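Local coordinates for M152 protein (Murid herpesvirus 1, PDB 4G59) that probably helps the virus evade immunity by binding host RAE-1 ligands of NKG2D and keeping them and MHC class I molecules off the cell surface, at residues Y4-I9 with T261-E266; A23-Y28 with S71-E76; M34-I39 with I47-A52; E185-S190 with S198-T203. All blocks are in the same frame, centred on the assembly; numbering follows the deposited sequence.

Contact 1. Residues Y4-I9 with T261-E266; sequences YMDVRI and TVKYSE
Asp6 and Arg8 pair antiparallel with Lys263 and Thr261, the strand axes 4.7 Å apart at 161°, through four backbone bonds of which Lys263 N to Asp6 O (3.3 Å) is weak. On the face carrying these four residues, the Arg8 chain turns about its CG-CD bond (chi3 -85°) and lays its guanidinium over Thr261, whose OG1 sits under the centre of one face, 3.3 Å from Arg8 CZ. Lys263 CE meets the same group at its edge, 3.6 Å from Arg8 NH2. Asp6 lies between the two cations: OD1 is a long 3.8 Å from Arg8 NE, while a bridge from OD2 to Lys263 NZ is modelled but uncertain in its details. The pairing adds N-terminal strand 5-11 to the edge of a sheet in the C-terminal part of the fold, consistent with an immunoglobulin-like sandwich. On the inner face, Val262 CG1 packs against Met5 SD (3.9 Å) and Val7 CG2 (4.1 Å), all beneath strand 185-191. At the Met5-Tyr264 end of the ladder the Tyr4 and Tyr264 rings meet edge to edge, Tyr4 CD1 to Tyr264 CE2 at 3.6 Å, and their hydroxyls bond Leu188 N and Ser190 OG across the sandwich.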
# COMPACT_ATOMS: atom_id res chain seq x y z
N TYR B 4 -7.01 -19.19 23.80
CA TYR B 4 -7.55 -20.09 22.78
C TYR B 4 -6.45 -20.49 21.80
O TYR B 4 -6.42 -21.62 21.30
CB TYR B 4 -8.73 -19.42 22.06
CG TYR B 4 -8.40 -18.10 21.40
CD1 TYR B 4 -8.28 -18.00 20.02
CD2 TYR B 4 -8.20 -16.95 22.16
CE1 TYR B 4 -7.96 -16.79 19.41
CE2 TYR B 4 -7.89 -15.73 21.56
CZ TYR B 4 -7.77 -15.66 20.18
OH TYR B 4 -7.45 -14.47 19.57
N MET B 5 -5.54 -19.55 21.56
CA MET B 5 -4.37 -19.74 20.69
C MET B 5 -3.12 -19.91 21.53
O MET B 5 -3.09 -19.48 22.69
CB MET B 5 -4.16 -18.52 19.80
CG MET B 5 -4.03 -17.23 20.57
SD MET B 5 -3.37 -15.78 19.70
CE MET B 5 -2.97 -14.83 21.18
N ASP B 6 -2.09 -20.53 20.96
CA ASP B 6 -0.79 -20.44 21.63
C ASP B 6 0.27 -19.79 20.75
O ASP B 6 0.34 -20.01 19.53
CB ASP B 6 -0.33 -21.75 22.29
CG ASP B 6 -0.03 -22.84 21.29
OD1 ASP B 6 1.15 -23.00 20.90
OD2 ASP B 6 -0.98 -23.55 20.91
N VAL B 7 1.07 -18.94 21.40
CA VAL B 7 2.13 -18.19 20.76
C VAL B 7 3.46 -18.69 21.32
O VAL B 7 3.75 -18.50 22.51
CB VAL B 7 1.98 -16.68 21.08
CG1 VAL B 7 3.11 -15.87 20.45
CG2 VAL B 7 0.62 -16.18 20.60
N ARG B 8 4.25 -19.34 20.47
CA ARG B 8 5.59 -19.79 20.85
C ARG B 8 6.62 -18.82 20.28
O ARG B 8 6.56 -18.46 19.09
CB ARG B 8 5.85 -21.21 20.34
CG ARG B 8 5.03 -22.30 21.03
CD ARG B 8 5.28 -23.69 20.43
NE ARG B 8 4.45 -23.98 19.25
CZ ARG B 8 4.93 -24.18 18.02
NH1 ARG B 8 6.23 -24.14 17.78
NH2 ARG B 8 4.10 -24.44 17.02
N ILE B 9 7.56 -18.41 21.11
CA ILE B 9 8.56 -17.46 20.66
C ILE B 9 9.94 -18.10 20.55
O ILE B 9 10.40 -18.75 21.48
CB ILE B 9 8.58 -16.24 21.58
CG1 ILE B 9 7.26 -15.51 21.44
CG2 ILE B 9 9.74 -15.31 21.23
CD1 ILE B 9 7.00 -14.50 22.53
N THR B 261 5.45 -18.34 16.43
CA THR B 261 4.43 -19.11 15.74
C THR B 261 3.13 -18.79 16.45
O THR B 261 3.10 -18.67 17.69
CB THR B 261 4.71 -20.62 15.79
OG1 THR B 261 4.79 -21.03 17.15
CG2 THR B 261 6.02 -20.94 15.12
N VAL B 262 2.06 -18.62 15.66
CA VAL B 262 0.76 -18.33 16.24
C VAL B 262 -0.19 -19.33 15.61
O VAL B 262 -0.25 -19.44 14.39
CB VAL B 262 0.26 -16.91 15.91
CG1 VAL B 262 -0.90 -16.55 16.80
CG2 VAL B 262 1.38 -15.88 16.05
N LYS B 263 -0.93 -20.05 16.45
CA LYS B 263 -1.85 -21.07 15.96
C LYS B 263 -2.84 -21.45 17.03
O LYS B 263 -2.74 -20.95 18.15
CB LYS B 263 -1.07 -22.30 15.54
CG LYS B 263 -0.41 -22.98 16.70
CD LYS B 263 0.11 -24.32 16.26
CE LYS B 263 0.55 -25.12 17.47
NZ LYS B 263 -0.53 -25.40 18.47
N TYR B 264 -3.81 -22.30 16.70
CA TYR B 264 -4.77 -22.79 17.69
C TYR B 264 -4.29 -24.12 18.31
O TYR B 264 -3.71 -24.97 17.62
CB TYR B 264 -6.14 -23.01 17.05
CG TYR B 264 -6.86 -21.79 16.51
CD1 TYR B 264 -7.02 -21.61 15.14
CD2 TYR B 264 -7.43 -20.84 17.36
CE1 TYR B 264 -7.70 -20.51 14.63
CE2 TYR B 264 -8.11 -19.73 16.87
CZ TYR B 264 -8.24 -19.57 15.49
OH TYR B 264 -8.93 -18.47 14.99
N SER B 265 -4.55 -24.32 19.61
CA SER B 265 -4.35 -25.65 20.20
C SER B 265 -5.47 -26.01 21.16
O SER B 265 -6.20 -25.12 21.60
CB SER B 265 -2.99 -25.78 20.91
OG SER B 265 -1.95 -26.08 19.99
N GLU B 266 -5.56 -27.31 21.47
CA GLU B 266 -6.60 -27.95 22.30
C GLU B 266 -7.80 -27.07 22.72
O GLU B 266 -8.16 -27.00 23.90
CB GLU B 266 -5.96 -28.64 23.52
CG GLU B 266 -6.87 -29.74 24.26
CD GLU B 266 -6.21 -30.15 25.55
OE1 GLU B 266 -4.96 -29.89 25.64
OE2 GLU B 266 -6.88 -30.69 26.48
O HOH W 1 2.59 -21.59 18.21

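Contact 2. Residues A23-Y28 with S71-E76; sequences ATFISY and SAFFVE
Two successive phenylalanines of helix 68-89 part at their first torsions: Phe73 carries CG opposite its backbone N (chi1 179°), Phe74 carries CG opposite its carbonyl carbon (chi1 -72°), and both rings come down on Phe25 of strand 22-31. The arrangement is the helix-on-sheet layer of an MHC class I-like platform, where an antiparallel sheet forms the floor and helices lie across it. Here the helix axis runs 9.7 Å from that of the strand, a gap filled by aromatic side chains, and backbone hydrogen bonding stays within the helix and between neighbouring strands. Phe25 points toward the helix and is touched at two places. Its CB takes Phe73 CE2 at 3.7 Å, and the two rings lie obliquely, planes 56° apart and centroids separated by 5.3 Å. Phe74 instead sends its CZ to the edge of the Phe25 ring, near the ring plane, 3.9 Å from CD1, the two side chains crossing at about a right angle. Each helix ring has a further aromatic neighbour on the floor: Phe73 meets Tyr99 of strand 95-103 edge-to-face, and Phe74 stacks on His37 of strand 34-40. This His37 also holds the hydroxyl of Ser27 by a hydrogen bond, which gives a buried polar atom a partner within a largely apolar layer. The Phe74 ring slides past that hydroxyl on its way to Phe25, with CE1 3.8 Å from Ile26 O and CD1 3.4 Å from Ser27 OG.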
# COMPACT_ATOMS: atom_id res chain seq x y z
N ALA B 23 19.52 4.67 4.93
CA ALA B 23 18.21 5.32 5.01
C ALA B 23 17.60 5.47 3.63
O ALA B 23 18.26 5.96 2.71
CB ALA B 23 18.33 6.68 5.66
N THR B 24 16.33 5.08 3.49
CA THR B 24 15.62 5.27 2.23
C THR B 24 14.61 6.41 2.35
O THR B 24 13.68 6.32 3.17
CB THR B 24 14.90 3.98 1.80
OG1 THR B 24 15.87 2.98 1.50
CG2 THR B 24 14.08 4.22 0.54
N PHE B 25 14.79 7.47 1.56
CA PHE B 25 13.86 8.60 1.57
C PHE B 25 12.92 8.44 0.39
O PHE B 25 13.38 8.45 -0.77
CB PHE B 25 14.60 9.93 1.46
CG PHE B 25 15.49 10.24 2.64
CD1 PHE B 25 15.07 11.11 3.63
CD2 PHE B 25 16.75 9.65 2.76
CE1 PHE B 25 15.88 11.40 4.71
CE2 PHE B 25 17.56 9.95 3.86
CZ PHE B 25 17.12 10.81 4.84
N ILE B 26 11.62 8.30 0.66
CA ILE B 26 10.68 8.09 -0.44
C ILE B 26 9.72 9.26 -0.61
O ILE B 26 9.15 9.76 0.37
CB ILE B 26 9.89 6.78 -0.31
CG1 ILE B 26 10.84 5.59 -0.51
CG2 ILE B 26 8.83 6.67 -1.38
CD1 ILE B 26 10.26 4.28 -0.03
N SER B 27 9.55 9.71 -1.86
CA SER B 27 8.62 10.78 -2.16
C SER B 27 7.70 10.39 -3.30
O SER B 27 8.14 10.05 -4.43
CB SER B 27 9.35 12.08 -2.45
OG SER B 27 9.77 12.68 -1.25
N TYR B 28 6.42 10.42 -2.99
CA TYR B 28 5.36 10.03 -3.90
C TYR B 28 4.47 11.22 -4.14
O TYR B 28 3.77 11.69 -3.21
CB TYR B 28 4.54 8.91 -3.25
CG TYR B 28 3.26 8.55 -3.99
CD1 TYR B 28 3.24 8.42 -5.38
CD2 TYR B 28 2.08 8.27 -3.30
CE1 TYR B 28 2.09 8.08 -6.05
CE2 TYR B 28 0.92 7.91 -3.98
CZ TYR B 28 0.94 7.82 -5.35
OH TYR B 28 -0.22 7.47 -6.03
N SER B 71 13.35 17.22 6.54
CA SER B 71 12.22 18.08 6.14
C SER B 71 12.60 18.97 4.98
O SER B 71 11.84 19.11 4.01
CB SER B 71 11.72 18.93 7.30
OG SER B 71 10.64 18.30 7.96
N ALA B 72 13.79 19.56 5.06
CA ALA B 72 14.29 20.37 3.96
C ALA B 72 14.47 19.53 2.68
O ALA B 72 14.23 20.02 1.59
CB ALA B 72 15.58 21.10 4.34
N PHE B 73 14.89 18.28 2.81
CA PHE B 73 15.05 17.40 1.65
C PHE B 73 13.70 17.17 0.97
O PHE B 73 13.59 17.23 -0.27
CB PHE B 73 15.68 16.06 2.08
CG PHE B 73 15.87 15.07 0.94
CD1 PHE B 73 16.97 15.15 0.10
CD2 PHE B 73 14.94 14.05 0.72
CE1 PHE B 73 17.14 14.23 -0.96
CE2 PHE B 73 15.12 13.12 -0.34
CZ PHE B 73 16.21 13.22 -1.16
N PHE B 74 12.68 16.91 1.78
CA PHE B 74 11.34 16.66 1.26
C PHE B 74 10.72 17.90 0.67
O PHE B 74 9.97 17.82 -0.31
CB PHE B 74 10.43 16.09 2.34
CG PHE B 74 10.73 14.67 2.72
CD1 PHE B 74 10.98 13.72 1.74
CD2 PHE B 74 10.77 14.30 4.06
CE1 PHE B 74 11.26 12.40 2.08
CE2 PHE B 74 11.04 12.98 4.42
CZ PHE B 74 11.29 12.03 3.43
N VAL B 75 10.99 19.05 1.30
CA VAL B 75 10.58 20.33 0.73
C VAL B 75 11.19 20.49 -0.66
O VAL B 75 10.52 20.95 -1.59
CB VAL B 75 10.91 21.53 1.66
CG1 VAL B 75 10.89 22.85 0.89
CG2 VAL B 75 9.91 21.57 2.79
N GLU B 76 12.44 20.07 -0.81
CA GLU B 76 13.09 20.11 -2.12
C GLU B 76 12.41 19.17 -3.09
O GLU B 76 12.18 19.54 -4.24
CB GLU B 76 14.58 19.80 -2.03
CG GLU B 76 15.28 19.58 -3.38
CD GLU B 76 15.22 20.78 -4.34
OE1 GLU B 76 14.85 21.89 -3.89
OE2 GLU B 76 15.55 20.62 -5.54

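Contact 3. Residues M34-I39 with I47-A52; sequences MFRHSI and IFRIEA
A classic beta bulge marks one end of the hairpin between strands 34-40 and 48-50, with Ile47 and Phe48 both set against Ile39. The Ile39 carbonyl takes two N-H groups there, from Ile47 N at 3.0 Å and, weakly, from Phe48 N at 3.4 Å, and Ile39 N returns a bond to Phe48 O. Beyond the bulge the regular antiparallel ladder resumes: Ile50 N reaches His37 O at 2.7 Å, with an N-H...O angle of 165°. On the helix-facing side of this platform sheet, Ile39 CD1 packs on Phe48 CD2 (4.0 Å), the two side chains slanting across one another; Trp168 lies against Ile39, and Leu67 against Phe48. Further along, Ile50 CD1 comes to 4.2 Å from CD2 of the His37 ring, whose NE2 is hydrogen-bonded to Glu78, ND1 being taken by Ser27. The other face is polar. Arg49 CG rests on Ser38 CB at 4.0 Å, its chain then bending about CG-CD (chi3 -69°) so that NH1 meets Glu51 OE2 at 2.9 Å, in the guanidinium plane and on the syn side of the carboxylate, 28° out of its plane. Asp46 pairs with Arg49 NE, and Lys57 with the same Glu51 oxygen. Two cations on Glu51 OE2 would help keep the carboxylate ionised, and the two acids around Arg49 probably offset the like charge of nearby Arg36.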
# COMPACT_ATOMS: atom_id res chain seq x y z
N MET B 34 0.10 17.24 -3.21
CA MET B 34 -0.27 16.02 -2.49
C MET B 34 0.87 15.01 -2.56
O MET B 34 1.02 14.28 -3.54
CB MET B 34 -1.57 15.43 -3.03
CG MET B 34 -2.75 16.36 -2.90
SD MET B 34 -3.52 16.35 -1.28
CE MET B 34 -4.32 14.76 -1.37
N PHE B 35 1.67 14.98 -1.49
CA PHE B 35 2.82 14.10 -1.41
C PHE B 35 2.74 13.19 -0.18
O PHE B 35 2.24 13.59 0.88
CB PHE B 35 4.13 14.92 -1.35
CG PHE B 35 4.41 15.75 -2.58
CD1 PHE B 35 5.36 15.33 -3.50
CD2 PHE B 35 3.73 16.94 -2.81
CE1 PHE B 35 5.62 16.10 -4.65
CE2 PHE B 35 3.99 17.72 -3.96
CZ PHE B 35 4.93 17.30 -4.87
N ARG B 36 3.22 11.97 -0.33
CA ARG B 36 3.46 11.14 0.83
C ARG B 36 4.97 11.00 0.92
O ARG B 36 5.60 10.50 -0.02
CB ARG B 36 2.78 9.78 0.71
CG ARG B 36 2.85 8.91 2.00
CD ARG B 36 2.64 7.43 1.69
NE ARG B 36 3.71 6.98 0.81
CZ ARG B 36 3.59 6.01 -0.09
NH1 ARG B 36 2.43 5.37 -0.20
NH2 ARG B 36 4.63 5.67 -0.87
N HIS B 37 5.55 11.47 2.02
CA HIS B 37 6.98 11.29 2.26
C HIS B 37 7.20 10.26 3.38
O HIS B 37 6.39 10.15 4.31
CB HIS B 37 7.64 12.62 2.65
CG HIS B 37 7.44 13.73 1.65
ND1 HIS B 37 8.06 13.74 0.41
CD2 HIS B 37 6.74 14.89 1.74
CE1 HIS B 37 7.73 14.85 -0.22
NE2 HIS B 37 6.93 15.56 0.56
N SER B 38 8.29 9.50 3.29
CA SER B 38 8.60 8.51 4.32
C SER B 38 10.08 8.20 4.35
O SER B 38 10.75 8.20 3.31
CB SER B 38 7.86 7.21 4.06
OG SER B 38 8.34 6.65 2.86
N ILE B 39 10.58 7.93 5.55
CA ILE B 39 11.95 7.43 5.69
C ILE B 39 11.93 6.05 6.35
O ILE B 39 11.11 5.81 7.26
CB ILE B 39 12.79 8.35 6.57
CG1 ILE B 39 12.75 9.78 6.03
CG2 ILE B 39 14.21 7.83 6.67
CD1 ILE B 39 13.08 10.81 7.08
N ILE B 47 9.82 4.69 9.67
CA ILE B 47 10.07 5.34 10.96
C ILE B 47 9.47 6.76 10.96
O ILE B 47 8.92 7.25 11.97
CB ILE B 47 11.57 5.38 11.25
CG1 ILE B 47 12.11 3.94 11.33
CG2 ILE B 47 11.86 6.13 12.53
CD1 ILE B 47 13.66 3.85 11.23
N PHE B 48 9.55 7.42 9.80
CA PHE B 48 8.91 8.72 9.65
C PHE B 48 8.06 8.72 8.40
O PHE B 48 8.48 8.22 7.34
CB PHE B 48 9.95 9.82 9.57
CG PHE B 48 9.36 11.19 9.40
CD1 PHE B 48 8.77 11.84 10.49
CD2 PHE B 48 9.40 11.84 8.17
CE1 PHE B 48 8.22 13.11 10.34
CE2 PHE B 48 8.85 13.10 8.02
CZ PHE B 48 8.26 13.74 9.11
N ARG B 49 6.85 9.26 8.51
CA ARG B 49 5.96 9.34 7.36
C ARG B 49 5.04 10.54 7.42
O ARG B 49 4.46 10.86 8.48
CB ARG B 49 5.14 8.05 7.18
CG ARG B 49 4.34 8.04 5.86
CD ARG B 49 3.19 7.04 5.88
NE ARG B 49 3.60 5.62 5.88
CZ ARG B 49 2.75 4.59 6.03
NH1 ARG B 49 1.44 4.81 6.21
NH2 ARG B 49 3.22 3.34 6.01
N ILE B 50 4.92 11.20 6.28
CA ILE B 50 3.94 12.25 6.11
C ILE B 50 2.95 11.78 5.07
O ILE B 50 3.33 11.60 3.89
CB ILE B 50 4.57 13.55 5.57
CG1 ILE B 50 5.84 13.90 6.35
CG2 ILE B 50 3.56 14.68 5.62
CD1 ILE B 50 6.53 15.16 5.90
N GLU B 51 1.70 11.58 5.48
CA GLU B 51 0.64 11.23 4.54
C GLU B 51 0.29 12.41 3.65
O GLU B 51 0.54 13.56 4.01
CB GLU B 51 -0.61 10.79 5.30
CG GLU B 51 -0.38 9.60 6.23
CD GLU B 51 -0.21 8.29 5.49
OE1 GLU B 51 -0.12 8.30 4.24
OE2 GLU B 51 -0.16 7.25 6.17
N ALA B 52 -0.28 12.13 2.48
CA ALA B 52 -0.68 13.21 1.57
C ALA B 52 -1.72 14.09 2.24
O ALA B 52 -1.83 15.27 1.92
CB ALA B 52 -1.19 12.64 0.27

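Contact 4. Residues E185-S190 with S198-T203; sequences EYSLYS and SCTMRT
Glu185 and Arg202 run side by side off neighbouring strands, pointing the same way, with carboxylate and guanidinium planes turned 50° apart. Their salt bridge, OE2 to NH1, is 3.4 Å long, and a water bridges the pair: it accepts from Arg202 NH1 at 2.9 Å, at the edge of the guanidinium and in its plane, and probably donates to Glu185 OE2 (3.0 Å), though other acceptors compete for its protons. Ser187 OG adds a further bond to this water, so the polar ends of three residues gather on one site. Between Glu185 and Tyr189 the strands form an unbroken antiparallel ladder, three hydrogen-bonded pairs each closed by two backbone bonds. They make the hairpin of strands 185-191 and 196-203, one edge of a sheet that packs on strands 250-253 and 258-264 in a sandwich consistent with an immunoglobulin-like domain. The side chains turned inward are Tyr186, Leu188, Cys199 and Met201. Tyr186 and Met201 lie alongside each other in a Met-aromatic contact, SD 3.4 Å from CE1 and approaching the ring obliquely, 54° off its normal; Met201 brings the sulfur there by running extended as far as SD, CG opposite its backbone N (chi1 -174°). The Tyr186 hydroxyl continues past the sulfur to Pro181 O. Leu188 CD2 meets Cys199 CB at 3.8 Å, and both residues also touch Phe250 and Val262 of the facing sheet. On the outer face Ser198 OG sits 3.3 Å from Tyr189 CB, while the Tyr189 ring leads away to a cation-pi contact with a basic side chain of another protein chain.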
# COMPACT_ATOMS: atom_id res chain seq x y z
N GLU B 185 1.19 -7.67 20.77
CA GLU B 185 -0.07 -8.41 20.98
C GLU B 185 -0.42 -9.24 19.75
O GLU B 185 -0.43 -8.72 18.62
CB GLU B 185 -1.23 -7.46 21.32
CG GLU B 185 -2.63 -8.10 21.28
CD GLU B 185 -3.76 -7.05 21.31
OE1 GLU B 185 -3.90 -6.34 22.34
OE2 GLU B 185 -4.49 -6.94 20.31
N TYR B 186 -0.72 -10.52 19.97
CA TYR B 186 -1.03 -11.43 18.88
C TYR B 186 -2.49 -11.87 18.99
O TYR B 186 -3.01 -12.02 20.09
CB TYR B 186 -0.13 -12.64 18.98
CG TYR B 186 1.34 -12.32 19.07
CD1 TYR B 186 2.13 -12.29 17.93
CD2 TYR B 186 1.94 -12.05 20.28
CE1 TYR B 186 3.49 -11.99 18.00
CE2 TYR B 186 3.30 -11.75 20.36
CZ TYR B 186 4.07 -11.74 19.21
OH TYR B 186 5.41 -11.44 19.24
N SER B 187 -3.15 -12.05 17.85
CA SER B 187 -4.55 -12.51 17.86
C SER B 187 -4.92 -13.27 16.58
O SER B 187 -4.29 -13.10 15.54
CB SER B 187 -5.52 -11.34 18.10
OG SER B 187 -5.47 -10.37 17.09
N LEU B 188 -5.91 -14.15 16.68
CA LEU B 188 -6.42 -14.86 15.53
C LEU B 188 -7.92 -14.64 15.44
O LEU B 188 -8.58 -14.48 16.47
CB LEU B 188 -6.16 -16.36 15.67
CG LEU B 188 -4.75 -16.90 15.62
CD1 LEU B 188 -4.78 -18.37 16.01
CD2 LEU B 188 -4.13 -16.71 14.24
N TYR B 189 -8.47 -14.64 14.24
CA TYR B 189 -9.92 -14.66 14.08
C TYR B 189 -10.30 -15.71 13.06
O TYR B 189 -9.66 -15.83 11.99
CB TYR B 189 -10.45 -13.32 13.58
CG TYR B 189 -11.96 -13.29 13.54
CD1 TYR B 189 -12.69 -13.07 14.70
CD2 TYR B 189 -12.67 -13.47 12.36
CE1 TYR B 189 -14.07 -13.03 14.70
CE2 TYR B 189 -14.07 -13.43 12.35
CZ TYR B 189 -14.75 -13.21 13.52
OH TYR B 189 -16.13 -13.17 13.55
N SER B 190 -11.35 -16.46 13.36
CA SER B 190 -11.89 -17.41 12.40
C SER B 190 -13.28 -16.99 12.01
O SER B 190 -14.14 -16.80 12.86
CB SER B 190 -11.92 -18.82 12.97
OG SER B 190 -10.61 -19.27 13.18
N SER B 198 -7.75 -14.77 10.00
CA SER B 198 -6.79 -13.67 10.00
C SER B 198 -5.82 -13.87 11.16
O SER B 198 -6.21 -14.42 12.21
CB SER B 198 -7.48 -12.32 10.17
OG SER B 198 -8.19 -12.24 11.40
N CYS B 199 -4.57 -13.45 10.97
CA CYS B 199 -3.62 -13.37 12.09
C CYS B 199 -3.13 -11.94 12.22
O CYS B 199 -2.73 -11.33 11.22
CB CYS B 199 -2.44 -14.31 11.85
SG CYS B 199 -1.18 -14.32 13.19
N THR B 200 -3.13 -11.42 13.45
CA THR B 200 -2.71 -10.02 13.66
C THR B 200 -1.64 -9.85 14.74
O THR B 200 -1.75 -10.44 15.82
CB THR B 200 -3.92 -9.15 14.03
OG1 THR B 200 -4.95 -9.32 13.05
CG2 THR B 200 -3.54 -7.67 14.08
N MET B 201 -0.61 -9.07 14.43
CA MET B 201 0.35 -8.61 15.43
C MET B 201 0.34 -7.08 15.54
O MET B 201 0.64 -6.37 14.56
CB MET B 201 1.76 -9.07 15.12
CG MET B 201 2.71 -8.70 16.25
SD MET B 201 4.37 -9.35 16.03
CE MET B 201 5.04 -8.15 14.87
N ARG B 202 -0.01 -6.57 16.72
CA ARG B 202 0.08 -5.13 17.00
C ARG B 202 1.36 -4.89 17.77
O ARG B 202 1.70 -5.64 18.69
CB ARG B 202 -1.11 -4.65 17.83
CG ARG B 202 -2.43 -4.62 17.05
CD ARG B 202 -3.63 -4.40 17.97
NE ARG B 202 -4.86 -4.26 17.20
CZ ARG B 202 -5.59 -5.28 16.76
NH1 ARG B 202 -5.23 -6.53 17.03
NH2 ARG B 202 -6.69 -5.06 16.05
N THR B 203 2.08 -3.84 17.39
CA THR B 203 3.39 -3.58 17.96
C THR B 203 3.72 -2.10 17.82
O THR B 203 3.10 -1.39 17.03
CB THR B 203 4.46 -4.43 17.24
OG1 THR B 203 5.71 -4.35 17.94
CG2 THR B 203 4.64 -4.01 15.75
O HOH W 2 -3.24 -8.41 17.98

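Contact 1 spans nearly the whole modelled chain: 4-9 meets 261-266, and the other three contacts all fall within the large loop it closes. After the first strand the chain crosses to the platform, where contact 2 joins strand 22-31 to helix 68-89 and encloses contact 3, the hairpin beside it. These two touch directly, since strands 22-31 and 34-40 are neighbours in one sheet. Contact 4 follows in series, a local hairpin opening after the platform helices. It lies about 11 Å from contact 1, centre to centre, with the two touching across the sandwich, whereas the centre of contact 2 stands about 41 Å from that of contact 1 on the opposite side of the chain's centre.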